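Methionine gamma-lyase (Trichomonas vaginalis, PDB 1E5F) binds pyridoxal-5'-phosphate as a member of the Cys/Met metabolism family of PLP-dependent enzymes and assembles from four chains. Local coordinates at residues A[108-113]-A[152-157]; A[138-143]-A[167-172]; A[161-166]-A[293-298]; A[179-184]-A[198-203]. All coordinates share one frame; numbering follows the deposited sequence. Where two conformers were deposited one is given.

Contact 1. Residues A[108-113]-A[152-157]. With PLP (pyridoxal-5'-phosphate), chain C.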
loop_
_atom_site.group_PDB
_atom_site.type_symbol
_atom_site.label_atom_id
_atom_site.label_comp_id
_atom_site.label_asym_id
_atom_site.label_seq_id
_atom_site.Cartn_x
_atom_site.Cartn_y
_atom_site.Cartn_z
ATOM N N GLU A 108 33.546 -19.932 -6.030
ATOM C CA GLU A 108 34.149 -18.677 -5.610
ATOM C C GLU A 108 33.530 -17.476 -6.264
ATOM O O GLU A 108 33.829 -16.386 -5.814
ATOM C CB GLU A 108 35.651 -18.885 -6.042
ATOM C CG GLU A 108 35.839 -18.872 -7.574
ATOM C CD GLU A 108 37.339 -18.996 -7.972
ATOM O OE1 GLU A 108 38.267 -18.763 -7.188
ATOM O OE2 GLU A 108 37.653 -19.286 -9.142
ATOM N N CYS A 109 32.886 -17.560 -7.460
ATOM C CA CYS A 109 32.364 -16.317 -7.998
ATOM C C CYS A 109 30.886 -16.237 -7.623
ATOM O O CYS A 109 30.034 -16.845 -8.364
ATOM C CB CYS A 109 32.593 -16.188 -9.489
ATOM S SG CYS A 109 32.040 -14.600 -10.186
ATOM N N LEU A 110 30.521 -15.429 -6.703
ATOM C CA LEU A 110 29.241 -15.227 -6.058
ATOM C C LEU A 110 28.980 -13.710 -5.978
ATOM O O LEU A 110 29.829 -12.788 -5.989
ATOM C CB LEU A 110 29.466 -15.666 -4.605
ATOM C CG LEU A 110 28.962 -16.949 -4.005
ATOM C CD1 LEU A 110 28.748 -18.013 -5.127
ATOM C CD2 LEU A 110 29.883 -17.564 -2.990
ATOM N N TYR A 111 27.704 -13.470 -5.838
ATOM C CA TYR A 111 27.330 -12.145 -5.283
ATOM C C TYR A 111 28.283 -11.789 -4.118
ATOM O O TYR A 111 28.494 -12.479 -3.140
ATOM C CB TYR A 111 25.860 -12.205 -4.930
ATOM C CG TYR A 111 25.372 -10.883 -4.417
ATOM C CD1 TYR A 111 25.740 -9.671 -4.961
ATOM C CD2 TYR A 111 24.533 -10.854 -3.303
ATOM C CE1 TYR A 111 25.278 -8.467 -4.465
ATOM C CE2 TYR A 111 24.035 -9.648 -2.823
ATOM C CZ TYR A 111 24.396 -8.458 -3.372
ATOM O OH TYR A 111 23.919 -7.275 -2.880
ATOM N N GLY A 112 28.645 -10.528 -4.044
ATOM C CA GLY A 112 29.471 -10.077 -2.922
ATOM C C GLY A 112 28.986 -10.481 -1.541
ATOM O O GLY A 112 29.742 -11.118 -0.817
ATOM N N CYS A 113 27.757 -10.135 -1.171
ATOM C CA CYS A 113 27.138 -10.403 0.086
ATOM C C CYS A 113 27.006 -11.870 0.409
ATOM O O CYS A 113 27.194 -12.320 1.563
ATOM C CB CYS A 113 25.766 -9.611 0.167
ATOM S SG CYS A 113 26.129 -7.807 -0.013
ATOM N N TYR A 152 27.396 -25.178 -3.389
ATOM C CA TYR A 152 26.577 -24.005 -3.759
ATOM C C TYR A 152 27.152 -23.245 -4.939
ATOM O O TYR A 152 28.366 -23.035 -4.938
ATOM C CB TYR A 152 26.585 -22.963 -2.552
ATOM C CG TYR A 152 25.742 -21.704 -2.651
ATOM C CD1 TYR A 152 26.175 -20.564 -3.318
ATOM C CD2 TYR A 152 24.425 -21.682 -2.186
ATOM C CE1 TYR A 152 25.440 -19.380 -3.444
ATOM C CE2 TYR A 152 23.627 -20.537 -2.285
ATOM C CZ TYR A 152 24.105 -19.412 -2.921
ATOM O OH TYR A 152 23.383 -18.297 -3.056
ATOM N N PHE A 153 26.318 -22.672 -5.782
ATOM C CA PHE A 153 26.792 -21.906 -6.931
ATOM C C PHE A 153 25.698 -21.072 -7.589
ATOM O O PHE A 153 24.520 -21.248 -7.289
ATOM C CB PHE A 153 27.433 -22.848 -7.953
ATOM C CG PHE A 153 26.437 -23.797 -8.528
ATOM C CD1 PHE A 153 25.546 -23.448 -9.552
ATOM C CD2 PHE A 153 26.396 -25.061 -8.087
ATOM C CE1 PHE A 153 24.587 -24.319 -9.947
ATOM C CE2 PHE A 153 25.474 -26.001 -8.501
ATOM C CZ PHE A 153 24.578 -25.613 -9.476
ATOM N N GLU A 154 26.137 -20.129 -8.419
ATOM C CA GLU A 154 25.272 -19.326 -9.239
ATOM C C GLU A 154 25.705 -19.481 -10.676
ATOM O O GLU A 154 26.876 -19.254 -10.972
ATOM C CB GLU A 154 25.478 -17.862 -9.020
ATOM C CG GLU A 154 25.451 -17.321 -7.600
ATOM C CD GLU A 154 25.799 -15.875 -7.338
ATOM O OE1 GLU A 154 26.054 -15.156 -8.338
ATOM O OE2 GLU A 154 26.006 -15.361 -6.195
ATOM N N THR A 155 24.791 -19.688 -11.584
ATOM C CA THR A 155 25.094 -19.618 -12.969
ATOM C C THR A 155 23.917 -18.968 -13.711
ATOM O O THR A 155 22.810 -19.428 -13.582
ATOM C CB THR A 155 25.474 -20.987 -13.493
ATOM O OG1 THR A 155 25.708 -20.937 -14.910
ATOM C CG2 THR A 155 24.318 -22.009 -13.336
ATOM N N PRO A 156 24.200 -18.021 -14.605
ATOM C CA PRO A 156 25.549 -17.470 -14.784
ATOM C C PRO A 156 26.006 -16.777 -13.536
ATOM O O PRO A 156 25.136 -16.209 -12.844
ATOM C CB PRO A 156 25.488 -16.442 -15.907
ATOM C CG PRO A 156 24.201 -16.815 -16.645
ATOM C CD PRO A 156 23.265 -17.408 -15.553
ATOM N N ALA A 157 27.308 -16.633 -13.258
ATOM C CA ALA A 157 27.763 -16.062 -11.979
ATOM C C ALA A 157 27.826 -14.538 -11.906
ATOM O O ALA A 157 27.902 -13.808 -12.896
ATOM C CB ALA A 157 29.172 -16.607 -11.726
HETATM N N1 PLP C . 21.495 -13.497 -5.129
HETATM C C2 PLP C . 22.155 -12.894 -6.149
HETATM C C2A PLP C . 22.626 -13.450 -7.452
HETATM C C3 PLP C . 21.928 -11.493 -6.103
HETATM O O3 PLP C . 22.437 -10.801 -7.156
HETATM C C4 PLP C . 21.480 -10.812 -4.989
HETATM C C4A PLP C . 21.720 -9.251 -5.132
HETATM C C5 PLP C . 21.321 -11.518 -3.850
HETATM C C6 PLP C . 21.377 -12.910 -3.911
HETATM C C5A PLP C . 20.806 -10.914 -2.584
HETATM O O4P PLP C . 19.359 -10.546 -2.758
HETATM P P PLP C . 18.787 -9.359 -1.873
HETATM O O1P PLP C . 19.527 -8.184 -2.388
HETATM O O2P PLP C . 17.371 -9.384 -2.257
HETATM O O3P PLP C . 19.065 -9.596 -0.377
HETATM O O HOH W 1 28.789 -19.348 -8.901
#
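The carboxylate of E154 reaches across to the backbone of Y111 and makes the one direct hydrogen bond of the contact. OE2 accepts the N-H of Y111 at 2.6 Å, nearly straight at 167°, on its syn side and somewhat tilted from the carboxylate plane. CG lies beside the backbone N of E154 (chi1 -51°) and the chain runs out extended, a reach that suits glutamate. OE1 takes the N-H of N158, so two backbone donors fix the rotation of this buried acid. A second polar link is indirect: water 1 donates to C109 O and accepts from E154 N, 2.8 Å from each.

Apolar contacts fill in beside it. C109 SG rests against A157 CB at 3.8 Å, where small side chains fit between close backbones. L110 CD1 meets the edge of the Y152 ring, in its plane, 4.0 Å from CE1.

The cofactor lies over one face of the Y111 ring, offset toward the rim, with Y111 CE2 3.3 Å from PLP C4A; C113 N sits over the centre of the other face.

Y111 is the N-cap of helix 112-124. Strand 148-154, which carries Y152 and E154, runs between strands 103-107 and 180-184, and Y152 also packs on I90 of helix 86-97. The contact thus joins the C-terminal end of strand 148-154, in the central sheet, to a helix start beside PLP.

Contact 2. Residues A[138-143]-A[167-172]; sequences GEVKKH and ERVCKD
V140 points toward helix 167-172 and meets D172 at a slant through carbon atoms. V140 CG1 lies 4.0 Å from D172 CB, so the aspartate contributes its methylene here and not its charge. D172 holds CG beside its own backbone N (chi1 -69°), which sends the carboxylate off toward the G138 end, where OD2 comes within 4.5 Å of G138 N without a hydrogen bond. G138 is the N-cap of the short outer helix, and its positive phi (73°) suits glycine. The other branch of V140, CG2, faces V169 CG1 at 4.2 Å. A beta-branched residue suits this place because its two methyls serve two neighbours at once.

K141 touches D172 CB with its backbone N, at 4.2 Å, and with its CB. A long, exposed lysine suits this rim, since its chain leads away from the contact; NZ makes a weak hydrogen bond to S175 OG, an atom that also bonds D172 O.

Helices 139-143 and 167-172 run nearly parallel, their axes 9.1 Å apart and crossing at -19°. Both sit over the central sheet: V140 packs on I132 of edge strand 128-132, and V169 on V151 and F153 of strand 148-154.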
loop_
_atom_site.group_PDB
_atom_site.type_symbol
_atom_site.label_atom_id
_atom_site.label_comp_id
_atom_site.label_asym_id
_atom_site.label_seq_id
_atom_site.Cartn_x
_atom_site.Cartn_y
_atom_site.Cartn_z
ATOM N N GLY A 138 36.257 -32.065 -12.146
ATOM C CA GLY A 138 36.930 -32.495 -10.938
ATOM C C GLY A 138 37.059 -31.619 -9.738
ATOM O O GLY A 138 37.262 -32.166 -8.619
ATOM N N GLU A 139 36.963 -30.281 -9.767
ATOM C CA GLU A 139 37.150 -29.565 -8.488
ATOM C C GLU A 139 36.174 -29.920 -7.366
ATOM O O GLU A 139 36.544 -29.904 -6.212
ATOM C CB GLU A 139 37.173 -28.059 -8.580
ATOM C CG GLU A 139 38.405 -27.563 -9.341
ATOM C CD GLU A 139 39.695 -27.881 -8.636
ATOM O OE1 GLU A 139 39.956 -27.208 -7.605
ATOM O OE2 GLU A 139 40.418 -28.850 -8.998
ATOM N N VAL A 140 34.937 -30.176 -7.660
ATOM C CA VAL A 140 33.959 -30.494 -6.667
ATOM C C VAL A 140 34.317 -31.797 -5.972
ATOM O O VAL A 140 34.468 -31.765 -4.763
ATOM C CB VAL A 140 32.542 -30.560 -7.213
ATOM C CG1 VAL A 140 31.653 -31.117 -6.089
ATOM C CG2 VAL A 140 32.003 -29.173 -7.626
ATOM N N LYS A 141 34.433 -32.899 -6.720
ATOM C CA LYS A 141 34.782 -34.166 -6.078
ATOM C C LYS A 141 36.094 -34.071 -5.338
ATOM O O LYS A 141 36.196 -34.479 -4.153
ATOM C CB LYS A 141 34.689 -35.357 -7.016
ATOM C CG LYS A 141 35.222 -36.656 -6.465
ATOM C CD LYS A 141 34.700 -37.148 -5.104
ATOM C CE LYS A 141 34.214 -38.604 -5.238
ATOM N NZ LYS A 141 33.367 -38.974 -4.021
ATOM N N LYS A 142 37.075 -33.352 -5.872
ATOM C CA LYS A 142 38.295 -33.267 -5.065
ATOM C C LYS A 142 38.046 -32.475 -3.797
ATOM O O LYS A 142 38.839 -32.781 -2.854
ATOM C CB LYS A 142 39.487 -32.733 -5.848
ATOM N N HIS A 143 37.056 -31.533 -3.650
ATOM C CA HIS A 143 36.998 -30.998 -2.324
ATOM C C HIS A 143 36.011 -31.635 -1.415
ATOM O O HIS A 143 35.923 -31.180 -0.275
ATOM C CB HIS A 143 36.743 -29.516 -2.340
ATOM C CG HIS A 143 37.883 -28.865 -3.013
ATOM N ND1 HIS A 143 38.009 -29.025 -4.384
ATOM C CD2 HIS A 143 38.822 -28.058 -2.535
ATOM C CE1 HIS A 143 39.082 -28.281 -4.804
ATOM N NE2 HIS A 143 39.542 -27.682 -3.678
ATOM N N GLU A 167 24.638 -30.134 -14.261
ATOM C CA GLU A 167 24.485 -31.542 -14.276
ATOM C C GLU A 167 25.753 -32.244 -13.816
ATOM O O GLU A 167 25.647 -33.119 -12.974
ATOM C CB GLU A 167 24.055 -32.088 -15.619
ATOM C CG GLU A 167 23.675 -33.569 -15.339
ATOM C CD GLU A 167 23.023 -34.125 -16.568
ATOM O OE1 GLU A 167 22.992 -33.523 -17.671
ATOM O OE2 GLU A 167 22.440 -35.227 -16.445
ATOM N N ARG A 168 26.891 -31.649 -14.102
ATOM C CA ARG A 168 28.155 -32.222 -13.781
ATOM C C ARG A 168 28.463 -31.963 -12.300
ATOM O O ARG A 168 28.938 -32.910 -11.712
ATOM C CB ARG A 168 29.397 -31.672 -14.540
ATOM N N VAL A 169 28.135 -30.763 -11.837
ATOM C CA VAL A 169 28.363 -30.462 -10.466
ATOM C C VAL A 169 27.411 -31.323 -9.644
ATOM O O VAL A 169 27.890 -31.797 -8.605
ATOM C CB VAL A 169 28.084 -28.993 -10.183
ATOM C CG1 VAL A 169 27.960 -28.708 -8.696
ATOM C CG2 VAL A 169 29.131 -28.103 -10.883
ATOM N N CYS A 170 26.195 -31.552 -10.138
ATOM C CA CYS A 170 25.338 -32.316 -9.266
ATOM C C CYS A 170 25.824 -33.773 -9.199
ATOM O O CYS A 170 25.862 -34.380 -8.117
ATOM C CB CYS A 170 23.856 -32.239 -9.637
ATOM S SG CYS A 170 23.124 -30.600 -9.407
ATOM N N LYS A 171 26.136 -34.400 -10.285
ATOM C CA LYS A 171 26.654 -35.811 -10.256
ATOM C C LYS A 171 27.904 -35.876 -9.431
ATOM O O LYS A 171 27.907 -36.730 -8.575
ATOM C CB LYS A 171 26.919 -36.317 -11.671
ATOM C CG LYS A 171 25.570 -36.457 -12.401
ATOM C CD LYS A 171 25.991 -36.448 -13.876
ATOM C CE LYS A 171 25.098 -37.337 -14.761
ATOM N NZ LYS A 171 25.592 -37.186 -16.203
ATOM N N ASP A 172 28.826 -34.934 -9.420
ATOM C CA ASP A 172 29.911 -35.019 -8.430
ATOM C C ASP A 172 29.534 -34.868 -6.974
ATOM O O ASP A 172 30.067 -35.471 -6.013
ATOM C CB ASP A 172 30.959 -33.928 -8.794
ATOM C CG ASP A 172 31.668 -34.313 -10.127
ATOM O OD1 ASP A 172 31.596 -35.431 -10.769
ATOM O OD2 ASP A 172 32.279 -33.350 -10.606
#

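Contact 3. Residues A[161-166]-A[293-298]. With SO4 (sulfate ion), chain E.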
loop_
_atom_site.group_PDB
_atom_site.type_symbol
_atom_site.label_atom_id
_atom_site.label_comp_id
_atom_site.label_asym_id
_atom_site.label_seq_id
_atom_site.Cartn_x
_atom_site.Cartn_y
_atom_site.Cartn_z
ATOM N N LEU A 161 29.331 -13.692 -15.269
ATOM C CA LEU A 161 28.551 -14.486 -16.135
ATOM C C LEU A 161 29.225 -15.824 -16.506
ATOM O O LEU A 161 28.917 -16.519 -17.456
ATOM C CB LEU A 161 28.086 -13.719 -17.373
ATOM C CG LEU A 161 27.420 -12.325 -17.013
ATOM C CD1 LEU A 161 26.818 -11.660 -18.301
ATOM C CD2 LEU A 161 26.343 -12.482 -15.913
ATOM N N LYS A 162 30.013 -16.374 -15.569
ATOM C CA LYS A 162 30.622 -17.688 -15.819
ATOM C C LYS A 162 29.544 -18.766 -15.976
ATOM O O LYS A 162 28.593 -18.717 -15.175
ATOM C CB LYS A 162 31.588 -18.014 -14.698
ATOM C CG LYS A 162 32.198 -19.408 -14.734
ATOM C CD LYS A 162 33.221 -19.599 -13.575
ATOM C CE LYS A 162 32.576 -19.497 -12.199
ATOM N NZ LYS A 162 33.544 -20.153 -11.201
ATOM N N ILE A 163 29.613 -19.695 -16.939
ATOM C CA ILE A 163 28.582 -20.721 -16.928
ATOM C C ILE A 163 29.063 -21.926 -16.158
ATOM O O ILE A 163 30.168 -22.345 -16.412
ATOM C CB ILE A 163 28.231 -21.085 -18.398
ATOM C CG1 ILE A 163 27.945 -19.737 -19.058
ATOM C CG2 ILE A 163 27.095 -22.068 -18.533
ATOM C CD1 ILE A 163 26.726 -19.011 -18.574
ATOM N N ILE A 164 28.197 -22.596 -15.396
ATOM C CA ILE A 164 28.598 -23.689 -14.621
ATOM C C ILE A 164 27.724 -24.851 -15.059
ATOM O O ILE A 164 26.512 -24.688 -15.180
ATOM C CB ILE A 164 28.406 -23.533 -13.147
ATOM C CG1 ILE A 164 29.395 -22.532 -12.550
ATOM C CG2 ILE A 164 28.539 -24.980 -12.502
ATOM C CD1 ILE A 164 28.769 -22.073 -11.243
ATOM N N ASP A 165 28.333 -25.980 -15.336
ATOM C CA ASP A 165 27.635 -27.172 -15.773
ATOM C C ASP A 165 26.947 -27.911 -14.607
ATOM O O ASP A 165 27.551 -28.772 -13.958
ATOM C CB ASP A 165 28.698 -28.093 -16.408
ATOM C CG ASP A 165 28.077 -29.290 -17.027
ATOM O OD1 ASP A 165 26.994 -29.670 -16.656
ATOM O OD2 ASP A 165 28.820 -29.885 -17.882
ATOM N N MET A 166 25.685 -27.659 -14.432
ATOM C CA MET A 166 24.849 -28.006 -13.316
ATOM C C MET A 166 24.790 -29.522 -13.144
ATOM O O MET A 166 25.039 -29.945 -12.027
ATOM C CB MET A 166 23.389 -27.478 -13.399
ATOM C CG MET A 166 23.466 -26.051 -12.734
ATOM S SD MET A 166 21.962 -25.058 -12.767
ATOM C CE MET A 166 21.348 -25.143 -14.370
ATOM N N GLU A 293 28.334 -17.287 -29.354
ATOM C CA GLU A 293 28.847 -18.480 -29.955
ATOM C C GLU A 293 30.191 -18.960 -29.413
ATOM O O GLU A 293 30.404 -20.131 -29.106
ATOM C CB GLU A 293 29.146 -18.114 -31.418
ATOM N N ASP A 294 31.149 -18.071 -29.176
ATOM C CA ASP A 294 32.408 -18.018 -28.458
ATOM C C ASP A 294 32.447 -17.898 -26.911
ATOM O O ASP A 294 33.469 -18.222 -26.215
ATOM C CB ASP A 294 33.266 -16.754 -28.792
ATOM N N HIS A 295 31.406 -17.357 -26.302
ATOM C CA HIS A 295 31.215 -17.460 -24.879
ATOM C C HIS A 295 31.494 -18.964 -24.569
ATOM O O HIS A 295 31.189 -19.960 -25.304
ATOM C CB HIS A 295 29.698 -17.151 -24.776
ATOM C CG HIS A 295 29.506 -17.168 -23.289
ATOM N ND1 HIS A 295 28.859 -18.237 -22.729
ATOM C CD2 HIS A 295 29.982 -16.353 -22.243
ATOM C CE1 HIS A 295 28.934 -17.945 -21.441
ATOM N NE2 HIS A 295 29.628 -16.815 -20.969
ATOM N N GLU A 296 32.516 -19.059 -23.704
ATOM C CA GLU A 296 32.962 -20.266 -23.079
ATOM C C GLU A 296 31.735 -20.801 -22.354
ATOM O O GLU A 296 31.078 -20.071 -21.592
ATOM C CB GLU A 296 34.122 -19.995 -22.075
ATOM C CG GLU A 296 34.313 -21.045 -20.986
ATOM C CD GLU A 296 35.133 -22.273 -21.381
ATOM O OE1 GLU A 296 34.807 -23.471 -21.126
ATOM O OE2 GLU A 296 36.217 -21.956 -21.971
ATOM N N GLY A 297 31.429 -22.066 -22.610
ATOM C CA GLY A 297 30.300 -22.646 -21.939
ATOM C C GLY A 297 28.984 -22.291 -22.590
ATOM O O GLY A 297 27.884 -22.473 -22.056
ATOM N N HIS A 298 29.058 -21.868 -23.832
ATOM C CA HIS A 298 27.903 -21.526 -24.651
ATOM C C HIS A 298 27.016 -22.746 -24.976
ATOM O O HIS A 298 25.789 -22.600 -24.873
ATOM C CB HIS A 298 28.212 -20.834 -25.995
ATOM C CG HIS A 298 26.967 -20.530 -26.772
ATOM N ND1 HIS A 298 26.165 -19.468 -26.433
ATOM C CD2 HIS A 298 26.374 -21.185 -27.893
ATOM C CE1 HIS A 298 25.079 -19.572 -27.228
ATOM N NE2 HIS A 298 25.193 -20.527 -28.158
HETATM S S SO4 E . 21.577 -20.289 -30.236
HETATM O O1 SO4 E . 20.812 -19.273 -31.006
HETATM O O2 SO4 E . 22.713 -19.665 -29.508
HETATM O O3 SO4 E . 22.219 -21.290 -31.170
HETATM O O4 SO4 E . 20.638 -20.911 -29.220
HETATM O O HOH W 2 31.811 -19.266 -18.946
#
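I163 turns CG1 beside its own backbone N (chi1 -52°), while H295 swings its ring anti to its N (chi1 -176°), and the two side chains meet at about a right angle. I163 CD1 stands 3.8 Å from H295 CE1; the CG1 to CE1 approach is modelled too close to be trusted. L161 O lies at the ring edge, 3.6 Å from H295 NE2.

The other branch, I163 CG2, rests 3.6 Å from G297 O. G297 is the third residue of a type II turn from H295 to H298, where positive phi suits glycine, and its lack of a side chain also lets I163 press against the backbone. It is the N-cap of helix 298-304, so the contact links that helix start to the loop between strand 148-154 and helix 166-174.

Water 2 accepts from I163 N at 3.0 Å and donates to E296 O at 2.9 Å. H298 NE2 donates to sulfate O2 at 3.0 Å, and ND1 bonds P290 O. The sulfate, probably from the crystallisation liquor, could favour a protonated H298. No direct hydrogen bond joins the two segments; close packing of I163 and one bridging water do.

Contact 4. Residues A[179-184]-A[198-203]; sequences VLVIAD and FGVDVV. With PLP (pyridoxal-5'-phosphate), chain C.
The carboxylate of D201 meets segment 179-184 in two ways: L180 CD2 lies over one face, 4.0 Å from D201 CG, and V181 N comes in at OD2. That N-H reaches the anti lone pair of OD2 at 2.7 Å, almost straight at 175°. H174 NE2 also bonds OD2, so the oxygen has two donors. With CG beside its backbone N (chi1 -64°), D201 is aimed at the neighbouring strand and takes up an N-H there.

Both D201 N (2.7 Å) and V202 N bond to V181 O, the latter over a longer, more bent path. From there regular parallel pairing begins, with A183 N bonded to V202 O at 2.9 Å.

I182 and V202 lie side by side on one face, I182 CG1 3.8 Å from V202 CB, with I182 packing on helix 86-97. On the face that carries A183, V200 CG1 lies against A183 CB at 3.6 Å, and V181 and V200 both touch C170 of helix 166-174. The methyl of alanine suits the close spacing; beta-branched residues suit the strands around it.

D184 brings OD2 within 2.6 Å of PLP N1, and T186 OG1 holds its OD1. The paired strands place this acid next to the pyridine nitrogen, as in other enzymes of this PLP family, where it would probably favour a protonated N1.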
loop_
_atom_site.group_PDB
_atom_site.type_symbol
_atom_site.label_atom_id
_atom_site.label_comp_id
_atom_site.label_asym_id
_atom_site.label_seq_id
_atom_site.Cartn_x
_atom_site.Cartn_y
_atom_site.Cartn_z
ATOM N N VAL A 179 24.504 -34.993 0.357
ATOM C CA VAL A 179 24.922 -33.606 -0.022
ATOM C C VAL A 179 23.736 -32.913 -0.705
ATOM O O VAL A 179 23.157 -33.459 -1.703
ATOM C CB VAL A 179 26.103 -33.635 -0.977
ATOM C CG1 VAL A 179 26.764 -32.234 -1.107
ATOM C CG2 VAL A 179 27.240 -34.563 -0.540
ATOM N N LEU A 180 23.624 -31.624 -0.453
ATOM C CA LEU A 180 22.614 -30.795 -1.147
ATOM C C LEU A 180 23.236 -29.816 -2.108
ATOM O O LEU A 180 24.208 -29.145 -1.702
ATOM C CB LEU A 180 21.868 -29.941 -0.049
ATOM C CG LEU A 180 20.908 -30.844 0.762
ATOM C CD1 LEU A 180 20.163 -30.035 1.819
ATOM C CD2 LEU A 180 19.900 -31.593 -0.047
ATOM N N VAL A 181 22.777 -29.847 -3.345
ATOM C CA VAL A 181 23.259 -28.853 -4.301
ATOM C C VAL A 181 22.230 -27.720 -4.261
ATOM O O VAL A 181 21.032 -27.944 -4.516
ATOM C CB VAL A 181 23.402 -29.429 -5.691
ATOM C CG1 VAL A 181 23.889 -28.425 -6.663
ATOM C CG2 VAL A 181 24.388 -30.634 -5.492
ATOM N N ILE A 182 22.621 -26.489 -4.153
ATOM C CA ILE A 182 21.833 -25.258 -4.013
ATOM C C ILE A 182 22.243 -24.381 -5.147
ATOM O O ILE A 182 23.455 -24.068 -5.229
ATOM C CB ILE A 182 22.029 -24.501 -2.652
ATOM C CG1 ILE A 182 21.594 -25.463 -1.476
ATOM C CG2 ILE A 182 21.092 -23.291 -2.545
ATOM C CD1 ILE A 182 21.806 -25.055 -0.070
ATOM N N ALA A 183 21.322 -23.965 -5.961
ATOM C CA ALA A 183 21.686 -23.080 -7.095
ATOM C C ALA A 183 20.993 -21.703 -6.957
ATOM O O ALA A 183 19.797 -21.730 -6.554
ATOM C CB ALA A 183 21.258 -23.818 -8.305
ATOM N N ASP A 184 21.820 -20.640 -6.948
ATOM C CA ASP A 184 21.067 -19.318 -6.920
ATOM C C ASP A 184 20.659 -18.948 -8.327
ATOM O O ASP A 184 21.478 -18.740 -9.225
ATOM C CB ASP A 184 21.972 -18.265 -6.313
ATOM C CG ASP A 184 21.334 -16.882 -6.180
ATOM O OD1 ASP A 184 20.480 -16.529 -6.996
ATOM O OD2 ASP A 184 21.942 -16.011 -5.479
ATOM N N PHE A 198 18.366 -30.465 -13.780
ATOM C CA PHE A 198 19.737 -30.855 -13.716
ATOM C C PHE A 198 20.221 -31.615 -12.471
ATOM O O PHE A 198 21.418 -32.053 -12.473
ATOM C CB PHE A 198 20.663 -29.575 -13.884
ATOM C CG PHE A 198 20.236 -29.028 -15.245
ATOM C CD1 PHE A 198 20.748 -29.515 -16.406
ATOM C CD2 PHE A 198 19.298 -28.031 -15.325
ATOM C CE1 PHE A 198 20.286 -29.110 -17.700
ATOM C CE2 PHE A 198 18.845 -27.563 -16.566
ATOM C CZ PHE A 198 19.356 -28.061 -17.762
ATOM N N GLY A 199 19.393 -31.836 -11.450
ATOM C CA GLY A 199 19.663 -32.648 -10.282
ATOM C C GLY A 199 19.791 -31.655 -9.116
ATOM O O GLY A 199 20.197 -32.167 -8.116
ATOM N N VAL A 200 19.544 -30.371 -9.399
ATOM C CA VAL A 200 19.855 -29.412 -8.191
ATOM C C VAL A 200 18.891 -29.694 -7.078
ATOM O O VAL A 200 17.758 -29.938 -7.366
ATOM C CB VAL A 200 19.842 -27.965 -8.707
ATOM C CG1 VAL A 200 19.642 -26.910 -7.591
ATOM C CG2 VAL A 200 21.200 -27.614 -9.320
ATOM N N ASP A 201 19.183 -29.469 -5.720
ATOM C CA ASP A 201 18.090 -29.893 -4.802
ATOM C C ASP A 201 17.278 -28.698 -4.253
ATOM O O ASP A 201 16.061 -28.743 -4.067
ATOM C CB ASP A 201 18.892 -30.479 -3.598
ATOM C CG ASP A 201 19.688 -31.710 -4.036
ATOM O OD1 ASP A 201 18.978 -32.676 -4.357
ATOM O OD2 ASP A 201 20.935 -31.773 -3.973
ATOM N N VAL A 202 17.855 -27.480 -4.232
ATOM C CA VAL A 202 17.371 -26.300 -3.588
ATOM C C VAL A 202 17.731 -25.123 -4.532
ATOM O O VAL A 202 18.859 -25.019 -4.918
ATOM C CB VAL A 202 17.889 -25.904 -2.193
ATOM C CG1 VAL A 202 17.007 -24.751 -1.610
ATOM C CG2 VAL A 202 17.827 -27.058 -1.230
ATOM N N VAL A 203 16.673 -24.342 -4.898
ATOM C CA VAL A 203 16.861 -23.210 -5.768
ATOM C C VAL A 203 16.473 -21.968 -5.002
ATOM O O VAL A 203 15.349 -21.897 -4.499
ATOM C CB VAL A 203 15.983 -23.255 -7.057
ATOM C CG1 VAL A 203 16.181 -22.008 -7.921
ATOM C CG2 VAL A 203 16.280 -24.512 -7.859
HETATM N N1 PLP C . 21.495 -13.497 -5.129
HETATM C C2 PLP C . 22.155 -12.894 -6.149
HETATM C C2A PLP C . 22.626 -13.450 -7.452
HETATM C C3 PLP C . 21.928 -11.493 -6.103
HETATM O O3 PLP C . 22.437 -10.801 -7.156
HETATM C C4 PLP C . 21.480 -10.812 -4.989
HETATM C C4A PLP C . 21.720 -9.251 -5.132
HETATM C C5 PLP C . 21.321 -11.518 -3.850
HETATM C C6 PLP C . 21.377 -12.910 -3.911
HETATM C C5A PLP C . 20.806 -10.914 -2.584
HETATM O O4P PLP C . 19.359 -10.546 -2.758
HETATM P P PLP C . 18.787 -9.359 -1.873
HETATM O O1P PLP C . 19.527 -8.184 -2.388
HETATM O O2P PLP C . 17.371 -9.384 -2.257
HETATM O O3P PLP C . 19.065 -9.596 -0.377
#

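Along the chain, contacts 1 and 2 interleave, because strand 148-154 lies between helices 139-143 and 166-174; contact 4 follows both and falls within the span of contact 3, which has the longest separation and whose segments alternate with those of contact 2. Contacts 1 and 4 share the seven-stranded sheet as neighbouring strands 148-154 and 180-184, their centres about 13 Å apart. Contact 2 lies about 12 Å from contact 4, centre to centre. Contact 3, about 14 Å from contact 1, lies beyond the sheet. Contacts 1 and 4 thus touch the cofactor, while contact 2 joins helices packed on the sheet and contact 3 brings in the later part of the chain.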